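Side-chain contacts in universal stress protein MT1672 (Mycobacterium tuberculosis, PDB 1TQ8), which is of unknown function but belongs to the universal stress protein A family, which shares a Rossmann-like fold and includes some ATP-binding members: residues 20-25 with 31-36; 36-41 with 88-93; 97-102 with 116-121. One frame throughout, in Å; residues are numbered along the deposited sequence.

In the fold
Contacts 1 and 3 each join a strand of the parallel sheet to a helical segment, and contact 2 lies in the helix layer on one face. Contact 1 packs strand 19-23 on helix 28-41; contact 2 joins the later part of that helix, sharing R36, to the end of helix 79-91. Their centres are 8 Å apart, and the D35 OD2 to R89 NH2 salt bridge (2.7 Å) ties the two together, with V22 CB against A37 CB at 3.7 Å. Contact 3 bridges edge strand 97-103 and the end of helix 107-117, its centre about 12 Å from that of contact 1 and 14 Å from that of contact 2. V21 CG2 meets A120 CB at 3.7 Å.

Contact 1: residues 20-25 with 31-36; sequences VVVGTD and MRAVDR
V22 leans on the turn of helix around A33, and T24 rests on one methyl of V34, CG2, and on the selenium of M31, a selenomethionine. The V22 branch that touches is CG2. With chi1 at 58°, CG1 sits between the backbone N and the carbonyl carbon, which leaves CG2 opposite the N and pointing at the helix. There it lies 3.7 Å from A33 O and 4.2 Å from A33 CB, so it meets peptide as well as methyl. Two residues on, T24 CB approaches V34 CG2 at 4.1 Å. The hydroxyl of T24 projects to another side, where OG1 stands 4.1 Å from M31 SE; the two chains cross obliquely, M31 bending at chi2 and chi3 to bring its selenium there. A33 CB points toward the strand, whereas that of M31 starts away from it and depends on those bends. T24 is held from three sides: OG1 is hydrogen-bonded to G26 N in the turn and to S30 OG in the first part of helix 28-41, and T24 O to S51 OG of strand 46-52. V22 also packs on L47 and V124 of the neighbouring strands. The arrangement is the first half of a beta-alpha-beta unit, strand 19-23, helix 28-41 and strand 46-52, with the helix laid over the sheet. T24 OG1, the polar side-chain atom that touches across the contact, already has G26 N and S30 OG as partners; the approaches are at van der Waals distance and no polar bond joins the segments, so packing carries the strand-helix join.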
loop_
_atom_site.group_PDB
_atom_site.type_symbol
_atom_site.label_atom_id
_atom_site.label_comp_id
_atom_site.label_asym_id
_atom_site.label_seq_id
_atom_site.Cartn_x
_atom_site.Cartn_y
_atom_site.Cartn_z
ATOM N N VAL A 20 -7.426 8.398 -21.376
ATOM C CA VAL A 20 -7.849 7.965 -20.054
ATOM C C VAL A 20 -8.351 6.525 -20.008
ATOM O O VAL A 20 -9.181 6.118 -20.828
ATOM C CB VAL A 20 -8.995 8.855 -19.540
ATOM C CG1 VAL A 20 -9.275 8.572 -18.070
ATOM C CG2 VAL A 20 -8.644 10.316 -19.753
ATOM N N VAL A 21 -7.851 5.753 -19.044
ATOM C CA VAL A 21 -8.300 4.378 -18.873
ATOM C C VAL A 21 -8.929 4.290 -17.489
ATOM O O VAL A 21 -8.329 4.718 -16.508
ATOM C CB VAL A 21 -7.130 3.365 -18.960
ATOM C CG1 VAL A 21 -7.666 1.942 -18.829
ATOM C CG2 VAL A 21 -6.403 3.519 -20.281
ATOM N N VAL A 22 -10.150 3.770 -17.414
ATOM C CA VAL A 22 -10.839 3.625 -16.139
ATOM C C VAL A 22 -11.292 2.191 -16.012
ATOM O O VAL A 22 -11.703 1.585 -16.993
ATOM C CB VAL A 22 -12.091 4.550 -16.023
ATOM C CG1 VAL A 22 -13.082 4.265 -17.143
ATOM C CG2 VAL A 22 -12.762 4.353 -14.673
ATOM N N GLY A 23 -11.217 1.651 -14.799
ATOM C CA GLY A 23 -11.624 0.273 -14.578
ATOM C C GLY A 23 -12.959 0.203 -13.871
ATOM O O GLY A 23 -13.268 1.052 -13.039
ATOM N N THR A 24 -13.768 -0.794 -14.210
ATOM C CA THR A 24 -15.061 -0.953 -13.559
ATOM C C THR A 24 -15.498 -2.401 -13.477
ATOM O O THR A 24 -15.299 -3.179 -14.416
ATOM C CB THR A 24 -16.192 -0.183 -14.280
ATOM O OG1 THR A 24 -17.439 -0.490 -13.644
ATOM C CG2 THR A 24 -16.291 -0.602 -15.741
ATOM N N ASP A 25 -16.100 -2.754 -12.347
ATOM C CA ASP A 25 -16.604 -4.104 -12.143
ATOM C C ASP A 25 -18.130 -4.045 -12.196
ATOM O O ASP A 25 -18.814 -5.036 -11.945
ATOM C CB ASP A 25 -16.109 -4.673 -10.804
ATOM C CG ASP A 25 -16.780 -4.033 -9.595
ATOM O OD1 ASP A 25 -17.022 -2.812 -9.603
ATOM O OD2 ASP A 25 -17.059 -4.759 -8.616
HETATM N N MSE A 31 -19.042 2.868 -11.125
HETATM C CA MSE A 31 -19.764 3.772 -12.006
HETATM C C MSE A 31 -19.464 5.233 -11.684
HETATM O O MSE A 31 -19.447 6.073 -12.579
HETATM C CB MSE A 31 -21.271 3.486 -11.971
HETATM C CG MSE A 31 -21.635 2.124 -12.573
HETATM SE SE MSE A 31 -20.808 1.769 -14.326
HETATM C CE MSE A 31 -22.244 2.416 -15.447
ATOM N N ARG A 32 -19.211 5.544 -10.419
ATOM C CA ARG A 32 -18.877 6.919 -10.078
ATOM C C ARG A 32 -17.505 7.239 -10.652
ATOM O O ARG A 32 -17.232 8.381 -11.007
ATOM C CB ARG A 32 -18.856 7.139 -8.564
ATOM C CG ARG A 32 -20.207 7.041 -7.905
ATOM C CD ARG A 32 -20.127 7.428 -6.444
ATOM N NE ARG A 32 -21.450 7.486 -5.823
ATOM C CZ ARG A 32 -22.424 8.317 -6.198
ATOM N NH1 ARG A 32 -22.233 9.169 -7.200
ATOM N NH2 ARG A 32 -23.595 8.301 -5.569
ATOM N N ALA A 33 -16.639 6.235 -10.749
ATOM C CA ALA A 33 -15.304 6.474 -11.295
ATOM C C ALA A 33 -15.416 6.642 -12.808
ATOM O O ALA A 33 -14.609 7.328 -13.433
ATOM C CB ALA A 33 -14.364 5.319 -10.947
ATOM N N VAL A 34 -16.426 6.005 -13.390
ATOM C CA VAL A 34 -16.658 6.114 -14.820
ATOM C C VAL A 34 -17.117 7.543 -15.112
ATOM O O VAL A 34 -16.616 8.179 -16.036
ATOM C CB VAL A 34 -17.734 5.112 -15.278
ATOM C CG1 VAL A 34 -18.110 5.369 -16.722
ATOM C CG2 VAL A 34 -17.211 3.691 -15.116
ATOM N N ASP A 35 -18.053 8.049 -14.313
ATOM C CA ASP A 35 -18.553 9.407 -14.497
ATOM C C ASP A 35 -17.403 10.402 -14.385
ATOM O O ASP A 35 -17.272 11.303 -15.214
ATOM C CB ASP A 35 -19.624 9.768 -13.454
ATOM C CG ASP A 35 -20.911 8.963 -13.613
ATOM O OD1 ASP A 35 -21.410 8.817 -14.749
ATOM O OD2 ASP A 35 -21.442 8.484 -12.588
ATOM N N ARG A 36 -16.563 10.247 -13.367
ATOM C CA ARG A 36 -15.447 11.169 -13.201
ATOM C C ARG A 36 -14.463 11.055 -14.358
ATOM O O ARG A 36 -13.957 12.064 -14.838
ATOM C CB ARG A 36 -14.729 10.915 -11.874
ATOM C CG ARG A 36 -13.434 11.710 -11.706
ATOM C CD ARG A 36 -13.677 13.214 -11.774
ATOM N NE ARG A 36 -14.630 13.644 -10.757
ATOM C CZ ARG A 36 -15.111 14.878 -10.656
ATOM N NH1 ARG A 36 -14.725 15.813 -11.515
ATOM N NH2 ARG A 36 -15.987 15.175 -9.699
#

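Contact 2: residues 36-41 with 88-93; sequences RAAQIA and ERAHNA
This is a small alanine-to-alanine helix contact on one face of the parallel sheet of this alpha/beta fold: A38, on helix 28-41, packs against A90, in the last turn of helix 79-91, and A93, which follows it. Both helices lie over strand 46-52, where A37, A41 and A90 all touch L47, so the pair forms part of the helical layer of this universal stress protein fold. Small residues allow the close approach: the A38 and A90 CA atoms are 5.2 Å apart. The methyl of A38 points toward the other segment and is the centre of the contact. It meets A90 CB at 4.2 Å and presses on the carbonyl of the same residue, CB to O 3.5 Å. A93, just beyond the regular helix, directs its own methyl back at A38, while that of A90 leads off at an angle and reaches V98 of strand 97-103. The A95 side chain, in the following loop, also touches A38. Q39 touches little: its backbone N lies near A93 O, at 4.3 Å, and its side chain turns elsewhere. With CG opposite the backbone N (chi1 -177°) and a bend at chi2, its amide is carried toward R36 of its own helix, where R36 NH1 gives OE1 a weak hydrogen bond (3.1 Å, 130°). That guanidinium also bonds to S15 O and makes a cation-pi contact with Y17, both of the second subunit. The tightest methyl pair is A38 CB to A93 CB, 3.5 Å, a value to be read with caution because the A93 backbone nitrogen is less surely placed.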
loop_
_atom_site.group_PDB
_atom_site.type_symbol
_atom_site.label_atom_id
_atom_site.label_comp_id
_atom_site.label_asym_id
_atom_site.label_seq_id
_atom_site.Cartn_x
_atom_site.Cartn_y
_atom_site.Cartn_z
ATOM N N ARG A 36 -16.563 10.247 -13.367
ATOM C CA ARG A 36 -15.447 11.169 -13.201
ATOM C C ARG A 36 -14.463 11.055 -14.358
ATOM O O ARG A 36 -13.957 12.064 -14.838
ATOM C CB ARG A 36 -14.729 10.915 -11.874
ATOM C CG ARG A 36 -13.434 11.710 -11.706
ATOM C CD ARG A 36 -13.677 13.214 -11.774
ATOM N NE ARG A 36 -14.630 13.644 -10.757
ATOM C CZ ARG A 36 -15.111 14.878 -10.656
ATOM N NH1 ARG A 36 -14.725 15.813 -11.515
ATOM N NH2 ARG A 36 -15.987 15.175 -9.699
ATOM N N ALA A 37 -14.192 9.833 -14.813
ATOM C CA ALA A 37 -13.262 9.642 -15.923
ATOM C C ALA A 37 -13.845 10.247 -17.199
ATOM O O ALA A 37 -13.123 10.809 -18.029
ATOM C CB ALA A 37 -12.976 8.157 -16.128
ATOM N N ALA A 38 -15.159 10.119 -17.353
ATOM C CA ALA A 38 -15.847 10.665 -18.520
ATOM C C ALA A 38 -15.749 12.187 -18.504
ATOM O O ALA A 38 -15.475 12.812 -19.535
ATOM C CB ALA A 38 -17.305 10.235 -18.516
ATOM N N GLN A 39 -15.961 12.770 -17.326
ATOM C CA GLN A 39 -15.896 14.217 -17.143
ATOM C C GLN A 39 -14.525 14.753 -17.509
ATOM O O GLN A 39 -14.404 15.874 -17.980
ATOM C CB GLN A 39 -16.211 14.577 -15.688
ATOM C CG GLN A 39 -16.247 16.079 -15.382
ATOM C CD GLN A 39 -14.860 16.716 -15.256
ATOM O OE1 GLN A 39 -14.021 16.262 -14.474
ATOM N NE2 GLN A 39 -14.626 17.787 -16.012
ATOM N N ILE A 40 -13.492 13.947 -17.300
ATOM C CA ILE A 40 -12.131 14.367 -17.597
ATOM C C ILE A 40 -11.789 14.157 -19.061
ATOM O O ILE A 40 -11.049 14.938 -19.650
ATOM C CB ILE A 40 -11.110 13.580 -16.740
ATOM C CG1 ILE A 40 -11.399 13.813 -15.260
ATOM C CG2 ILE A 40 -9.685 13.982 -17.108
ATOM C CD1 ILE A 40 -10.528 13.027 -14.319
ATOM N N ALA A 41 -12.310 13.087 -19.646
ATOM C CA ALA A 41 -12.019 12.797 -21.043
ATOM C C ALA A 41 -12.740 13.790 -21.949
ATOM O O ALA A 41 -12.200 14.241 -22.959
ATOM C CB ALA A 41 -12.433 11.375 -21.374
ATOM N N GLU A 88 -22.388 3.413 -21.954
ATOM C CA GLU A 88 -23.571 4.274 -22.031
ATOM C C GLU A 88 -23.494 5.394 -21.013
ATOM O O GLU A 88 -23.825 6.542 -21.311
ATOM C CB GLU A 88 -24.861 3.473 -21.805
ATOM C CG GLU A 88 -25.165 2.468 -22.910
ATOM C CD GLU A 88 -25.617 3.122 -24.218
ATOM O OE1 GLU A 88 -24.969 4.098 -24.671
ATOM O OE2 GLU A 88 -26.617 2.646 -24.805
ATOM N N ARG A 89 -23.052 5.070 -19.808
ATOM C CA ARG A 89 -22.957 6.092 -18.786
ATOM C C ARG A 89 -21.852 7.092 -19.112
ATOM O O ARG A 89 -21.996 8.282 -18.850
ATOM C CB ARG A 89 -22.730 5.454 -17.418
ATOM C CG ARG A 89 -22.748 6.455 -16.286
ATOM C CD ARG A 89 -23.237 5.828 -15.005
ATOM N NE ARG A 89 -23.340 6.827 -13.948
ATOM C CZ ARG A 89 -23.880 6.596 -12.756
ATOM N NH1 ARG A 89 -24.371 5.395 -12.467
ATOM N NH2 ARG A 89 -23.925 7.563 -11.851
ATOM N N ALA A 90 -20.755 6.624 -19.694
ATOM C CA ALA A 90 -19.675 7.543 -20.046
ATOM C C ALA A 90 -20.210 8.612 -21.003
ATOM O O ALA A 90 -19.969 9.808 -20.808
ATOM C CB ALA A 90 -18.504 6.791 -20.689
ATOM N N HIS A 91 -20.937 8.183 -22.033
ATOM C CA HIS A 91 -21.507 9.124 -23.001
ATOM C C HIS A 91 -22.397 10.152 -22.293
ATOM O O HIS A 91 -22.207 11.354 -22.456
ATOM C CB HIS A 91 -22.301 8.369 -24.078
ATOM C CG HIS A 91 -21.437 7.672 -25.091
ATOM N ND1 HIS A 91 -21.796 6.480 -25.686
ATOM C CD2 HIS A 91 -20.232 8.003 -25.614
ATOM C CE1 HIS A 91 -20.848 6.105 -26.529
ATOM N NE2 HIS A 91 -19.887 7.011 -26.504
ATOM N N ASN A 92 -23.343 9.687 -21.485
ATOM C CA ASN A 92 -24.226 10.603 -20.778
ATOM C C ASN A 92 -23.475 11.557 -19.872
ATOM O O ASN A 92 -24.067 12.464 -19.295
ATOM C CB ASN A 92 -25.255 9.837 -19.952
ATOM C CG ASN A 92 -26.080 8.896 -20.794
ATOM O OD1 ASN A 92 -26.186 9.072 -22.010
ATOM N ND2 ASN A 92 -26.684 7.898 -20.155
ATOM N N ALA A 93 -22.174 11.355 -19.731
ATOM C CA ALA A 93 -21.388 12.230 -18.879
ATOM C C ALA A 93 -20.542 13.174 -19.720
ATOM O O ALA A 93 -19.657 13.854 -19.203
ATOM C CB ALA A 93 -20.511 11.412 -17.958
#

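Contact 3: residues 97-102 with 116-121; sequences NVEERP and DEEKAD
A surface salt-bridge network joins R101 and E99 of edge strand 97-103 to E118 where helix 107-117 gives out, the helix that leads on to strand 122-126 at the other edge of the sheet. R101 NH1 reaches both carboxylates, forming a triangle with E118 OE1 and E99 OE2. It bonds to E118 OE1 at 3.0 Å, though the bond is weak, with an N-H...O angle of 133°, and it pairs with E99 OE2 within its own strand at 3.4 Å. The guanidinium and the E118 carboxylate are turned 72° against each other and meet obliquely. The second terminal nitrogen of R101, NH2, is 3.4 Å from the same OE1 and 3.6 Å from E118 CG. A bend at chi2 (-86°) folds the E118 chain, which comes from the direction opposite to R101. E118 OE2 has its own partner, a salt bridge to K46 NZ. A Schellman motif closes the helix, with K119, of positive phi, as its C-prime residue: A120 N turns back to A115 O, and K119 N makes a weak bond to D116 O. R101 also packs on L114 of helix 107-117. E99 OE2 and E118 OE1 are only 3.9 Å apart, a like-charged pair whose repulsion R101 and K46 probably offset, at a partly open surface.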
loop_
_atom_site.group_PDB
_atom_site.type_symbol
_atom_site.label_atom_id
_atom_site.label_comp_id
_atom_site.label_asym_id
_atom_site.label_seq_id
_atom_site.Cartn_x
_atom_site.Cartn_y
_atom_site.Cartn_z
ATOM N N ASN A 97 -15.641 10.086 -27.194
ATOM C CA ASN A 97 -14.875 8.966 -27.730
ATOM C C ASN A 97 -14.617 7.897 -26.671
ATOM O O ASN A 97 -13.647 7.975 -25.914
ATOM C CB ASN A 97 -13.554 9.496 -28.276
ATOM C CG ASN A 97 -13.664 10.944 -28.725
ATOM O OD1 ASN A 97 -14.550 11.293 -29.505
ATOM N ND2 ASN A 97 -12.771 11.795 -28.231
ATOM N N VAL A 98 -15.473 6.883 -26.648
ATOM C CA VAL A 98 -15.371 5.822 -25.664
ATOM C C VAL A 98 -15.313 4.426 -26.259
ATOM O O VAL A 98 -16.051 4.109 -27.186
ATOM C CB VAL A 98 -16.578 5.885 -24.704
ATOM C CG1 VAL A 98 -16.452 4.825 -23.623
ATOM C CG2 VAL A 98 -16.673 7.279 -24.084
ATOM N N GLU A 99 -14.421 3.595 -25.733
ATOM C CA GLU A 99 -14.327 2.215 -26.186
ATOM C C GLU A 99 -14.191 1.317 -24.961
ATOM O O GLU A 99 -13.714 1.744 -23.908
ATOM C CB GLU A 99 -13.158 2.025 -27.161
ATOM C CG GLU A 99 -11.785 2.340 -26.618
ATOM C CD GLU A 99 -10.724 2.410 -27.721
ATOM O OE1 GLU A 99 -10.501 3.513 -28.275
ATOM O OE2 GLU A 99 -10.120 1.360 -28.040
ATOM N N GLU A 100 -14.650 0.084 -25.101
ATOM C CA GLU A 100 -14.615 -0.877 -24.013
ATOM C C GLU A 100 -13.473 -1.847 -24.220
ATOM O O GLU A 100 -12.972 -1.998 -25.333
ATOM C CB GLU A 100 -15.920 -1.648 -23.965
ATOM C CG GLU A 100 -16.044 -2.619 -25.105
ATOM C CD GLU A 100 -17.392 -3.254 -25.152
ATOM O OE1 GLU A 100 -17.488 -4.367 -25.708
ATOM O OE2 GLU A 100 -18.355 -2.637 -24.643
ATOM N N ARG A 101 -13.095 -2.535 -23.149
ATOM C CA ARG A 101 -11.982 -3.468 -23.207
ATOM C C ARG A 101 -12.036 -4.449 -22.041
ATOM O O ARG A 101 -12.144 -4.038 -20.887
ATOM C CB ARG A 101 -10.692 -2.667 -23.092
ATOM C CG ARG A 101 -9.464 -3.278 -23.681
ATOM C CD ARG A 101 -9.163 -2.560 -24.968
ATOM N NE ARG A 101 -7.745 -2.564 -25.277
ATOM C CZ ARG A 101 -7.204 -1.835 -26.244
ATOM N NH1 ARG A 101 -7.976 -1.050 -26.986
ATOM N NH2 ARG A 101 -5.894 -1.891 -26.471
ATOM N N PRO A 102 -12.011 -5.759 -22.325
ATOM C CA PRO A 102 -12.035 -6.732 -21.231
ATOM C C PRO A 102 -10.562 -6.918 -20.827
ATOM O O PRO A 102 -9.669 -6.867 -21.683
ATOM C CB PRO A 102 -12.589 -7.995 -21.890
ATOM C CG PRO A 102 -13.329 -7.492 -23.065
ATOM C CD PRO A 102 -12.433 -6.403 -23.577
ATOM N N ASP A 116 0.498 0.883 -21.665
ATOM C CA ASP A 116 1.647 0.982 -22.547
ATOM C C ASP A 116 1.195 0.890 -24.002
ATOM O O ASP A 116 1.651 1.651 -24.849
ATOM C CB ASP A 116 2.644 -0.142 -22.252
ATOM C CG ASP A 116 3.217 -0.074 -20.835
ATOM O OD1 ASP A 116 3.902 -1.047 -20.428
ATOM O OD2 ASP A 116 2.996 0.943 -20.129
ATOM N N GLU A 117 0.290 -0.044 -24.282
ATOM C CA GLU A 117 -0.199 -0.263 -25.636
ATOM C C GLU A 117 -1.014 0.910 -26.191
ATOM O O GLU A 117 -0.957 1.201 -27.383
ATOM C CB GLU A 117 -1.031 -1.546 -25.663
ATOM C CG GLU A 117 -0.883 -2.349 -26.935
ATOM C CD GLU A 117 0.549 -2.790 -27.200
ATOM O OE1 GLU A 117 1.073 -3.619 -26.424
ATOM O OE2 GLU A 117 1.149 -2.302 -28.182
ATOM N N GLU A 118 -1.764 1.584 -25.327
ATOM C CA GLU A 118 -2.587 2.710 -25.742
ATOM C C GLU A 118 -1.951 4.045 -25.354
ATOM O O GLU A 118 -2.545 5.104 -25.540
ATOM C CB GLU A 118 -3.976 2.586 -25.113
ATOM C CG GLU A 118 -4.871 1.535 -25.769
ATOM C CD GLU A 118 -5.626 2.087 -26.976
ATOM O OE1 GLU A 118 -6.225 1.293 -27.738
ATOM O OE2 GLU A 118 -5.631 3.322 -27.159
ATOM N N LYS A 119 -0.743 3.994 -24.804
ATOM C CA LYS A 119 -0.056 5.213 -24.401
ATOM C C LYS A 119 -0.926 6.086 -23.489
ATOM O O LYS A 119 -1.006 7.301 -23.668
ATOM C CB LYS A 119 0.371 5.994 -25.651
ATOM C CG LYS A 119 1.519 5.318 -26.406
ATOM C CD LYS A 119 1.618 5.753 -27.863
ATOM C CE LYS A 119 0.449 5.213 -28.681
ATOM N NZ LYS A 119 0.534 5.617 -30.120
ATOM N N ALA A 120 -1.568 5.459 -22.505
ATOM C CA ALA A 120 -2.421 6.172 -21.552
ATOM C C ALA A 120 -1.628 7.212 -20.757
ATOM O O ALA A 120 -0.404 7.118 -20.652
ATOM C CB ALA A 120 -3.068 5.170 -20.578
ATOM N N ASP A 121 -2.324 8.206 -20.211
ATOM C CA ASP A 121 -1.665 9.216 -19.394
ATOM C C ASP A 121 -2.376 9.366 -18.048
ATOM O O ASP A 121 -1.905 10.064 -17.154
ATOM C CB ASP A 121 -1.558 10.564 -20.132
ATOM C CG ASP A 121 -2.882 11.054 -20.683
ATOM O OD1 ASP A 121 -2.853 11.870 -21.628
ATOM O OD2 ASP A 121 -3.950 10.647 -20.178
#